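Local coordinates for Fe(2+) transporter FeoB (Legionella pneumophila, PDB 3IBY), which probably transports ferrous iron across the inner membrane in a GTP-driven uptake system, this chain being its cytosolic GTP-binding and helical part, at residues E187-S192 against L224-E229. Numbering follows the deposited sequence.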
loop_
_atom_site.group_PDB
_atom_site.type_symbol
_atom_site.label_atom_id
_atom_site.label_comp_id
_atom_site.label_asym_id
_atom_site.label_seq_id
_atom_site.Cartn_x
_atom_site.Cartn_y
_atom_site.Cartn_z
ATOM N N GLU A 187 2.121 -16.441 -12.419
ATOM C CA GLU A 187 2.926 -16.657 -11.205
ATOM C C GLU A 187 3.973 -17.751 -11.376
ATOM O O GLU A 187 5.109 -17.597 -10.956
ATOM C CB GLU A 187 2.058 -16.966 -9.966
ATOM C CG GLU A 187 2.878 -17.089 -8.650
ATOM C CD GLU A 187 2.046 -17.115 -7.328
ATOM O OE1 GLU A 187 0.900 -17.607 -7.313
ATOM O OE2 GLU A 187 2.563 -16.660 -6.270
ATOM N N ASN A 188 3.605 -18.854 -11.997
ATOM C CA ASN A 188 4.533 -19.982 -12.129
ATOM C C ASN A 188 5.634 -19.758 -13.175
ATOM O O ASN A 188 6.797 -20.064 -12.940
ATOM C CB ASN A 188 3.727 -21.261 -12.420
ATOM C CG ASN A 188 2.874 -21.703 -11.210
ATOM O OD1 ASN A 188 1.682 -22.043 -11.349
ATOM N ND2 ASN A 188 3.495 -21.694 -10.016
ATOM N N GLN A 189 5.257 -19.227 -14.333
ATOM C CA GLN A 189 6.212 -18.711 -15.312
ATOM C C GLN A 189 7.322 -17.931 -14.568
ATOM O O GLN A 189 8.519 -18.242 -14.716
ATOM C CB GLN A 189 5.472 -17.797 -16.299
ATOM C CG GLN A 189 6.011 -17.689 -17.748
ATOM C CD GLN A 189 4.945 -17.089 -18.742
ATOM O OE1 GLN A 189 3.801 -16.814 -18.360
ATOM N NE2 GLN A 189 5.335 -16.907 -20.013
ATOM N N LEU A 190 6.916 -16.960 -13.736
ATOM C CA LEU A 190 7.851 -16.129 -12.967
ATOM C C LEU A 190 8.745 -16.926 -12.010
ATOM O O LEU A 190 9.949 -16.702 -11.971
ATOM C CB LEU A 190 7.108 -15.038 -12.177
ATOM C CG LEU A 190 6.347 -14.021 -13.025
ATOM C CD1 LEU A 190 5.803 -12.934 -12.191
ATOM C CD2 LEU A 190 7.236 -13.470 -14.140
ATOM N N ILE A 191 8.165 -17.845 -11.239
ATOM C CA ILE A 191 8.961 -18.664 -10.319
ATOM C C ILE A 191 10.048 -19.427 -11.086
ATOM O O ILE A 191 11.210 -19.409 -10.689
ATOM C CB ILE A 191 8.077 -19.623 -9.489
ATOM C CG1 ILE A 191 7.197 -18.829 -8.513
ATOM C CG2 ILE A 191 8.910 -20.579 -8.693
ATOM C CD1 ILE A 191 5.949 -19.544 -8.058
ATOM N N SER A 192 9.683 -20.041 -12.209
ATOM C CA SER A 192 10.653 -20.774 -13.058
ATOM C C SER A 192 11.758 -19.887 -13.601
ATOM O O SER A 192 12.911 -20.334 -13.747
ATOM C CB SER A 192 9.958 -21.404 -14.272
ATOM O OG SER A 192 8.866 -22.195 -13.882
ATOM N N LEU A 224 3.228 -8.904 -21.563
ATOM C CA LEU A 224 2.072 -7.983 -21.711
ATOM C C LEU A 224 1.286 -8.202 -23.010
ATOM O O LEU A 224 0.067 -8.026 -23.041
ATOM C CB LEU A 224 2.482 -6.482 -21.606
ATOM C CG LEU A 224 2.562 -5.834 -20.201
ATOM C CD1 LEU A 224 3.007 -4.327 -20.205
ATOM C CD2 LEU A 224 1.232 -5.989 -19.450
ATOM N N ILE A 225 1.968 -8.556 -24.086
ATOM C CA ILE A 225 1.242 -8.801 -25.315
ATOM C C ILE A 225 0.592 -10.165 -25.191
ATOM O O ILE A 225 -0.548 -10.346 -25.639
ATOM C CB ILE A 225 2.091 -8.645 -26.572
ATOM C CG1 ILE A 225 3.445 -9.342 -26.418
ATOM C CG2 ILE A 225 2.261 -7.179 -26.846
ATOM C CD1 ILE A 225 4.337 -9.243 -27.614
ATOM N N LYS A 226 1.278 -11.086 -24.519
ATOM C CA LYS A 226 0.727 -12.399 -24.263
ATOM C C LYS A 226 -0.588 -12.310 -23.488
ATOM O O LYS A 226 -1.497 -13.107 -23.724
ATOM C CB LYS A 226 1.712 -13.252 -23.483
ATOM C CG LYS A 226 1.323 -14.725 -23.377
ATOM C CD LYS A 226 1.579 -15.259 -21.980
ATOM C CE LYS A 226 1.279 -16.743 -21.872
ATOM N NZ LYS A 226 2.512 -17.555 -21.590
ATOM N N LEU A 227 -0.700 -11.356 -22.568
ATOM C CA LEU A 227 -1.937 -11.200 -21.772
ATOM C C LEU A 227 -3.092 -10.598 -22.595
ATOM O O LEU A 227 -4.245 -10.998 -22.427
ATOM C CB LEU A 227 -1.675 -10.397 -20.493
ATOM C CG LEU A 227 -0.839 -11.140 -19.425
ATOM C CD1 LEU A 227 -0.110 -10.164 -18.480
ATOM C CD2 LEU A 227 -1.688 -12.150 -18.614
ATOM N N GLN A 228 -2.761 -9.671 -23.499
ATOM C CA GLN A 228 -3.711 -9.150 -24.497
ATOM C C GLN A 228 -4.212 -10.214 -25.495
ATOM O O GLN A 228 -5.408 -10.220 -25.865
ATOM C CB GLN A 228 -3.093 -7.980 -25.287
ATOM C CG GLN A 228 -3.447 -6.585 -24.778
ATOM C CD GLN A 228 -2.317 -5.952 -24.016
ATOM O OE1 GLN A 228 -1.214 -5.795 -24.550
ATOM N NE2 GLN A 228 -2.579 -5.577 -22.760
ATOM N N GLU A 229 -3.319 -11.098 -25.944
ATOM C CA GLU A 229 -3.720 -12.122 -26.908
ATOM C C GLU A 229 -4.714 -13.111 -26.288
ATOM O O GLU A 229 -5.419 -13.798 -27.031
ATOM C CB GLU A 229 -2.525 -12.892 -27.520
ATOM C CG GLU A 229 -2.855 -13.547 -28.890
ATOM C CD GLU A 229 -2.301 -14.957 -29.071
ATOM O OE1 GLU A 229 -1.180 -15.209 -28.577
ATOM O OE2 GLU A 229 -2.969 -15.806 -29.732
#
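With CG anti to the backbone N at both Q189 (chi1 -150°) and K226 (chi1 -170°), each side chain sets out from its helix toward the other. Q189 then runs on extended, carrying its amide far from the backbone, whereas K226 bends at chi2 (-138°) and again near its end, which brings the ammonium group up to that amide. The K226 ammonium comes up to the Q189 amide from the opposite direction, and the closest approach, K226 NZ to Q189 NE2, is 3.3 Å. The contact is close but loosely defined.

The pair illustrates how long polar chains can span a gap between helices whose backbones stay well apart. The nearest CA atoms, those of Q189 and K226, are 12.2 Å from each other, and only 67 Å² is buried between 187-192 and 224-229, counting both sides. Q189 also touches L223 of helix 219-229, so its side chain meets that helix at an apolar residue as well as at the lysine. Within helix 177-193, S192 OG donates to N188 O at 3.1 Å.

Apolar packing joins the two helices beneath this polar pair: L227 rests on I182 and L186, while L190 reaches F219 and also packs on F203 of helix 197-209. A loose polar contact at the surface, over an apolar core of L190, L227, I182, L186 and F219, fits the helical packing of the GDI domain, which accompanies the P-loop GTPase domain in the cytosolic part of FeoB, here away from the predicted nucleotide site.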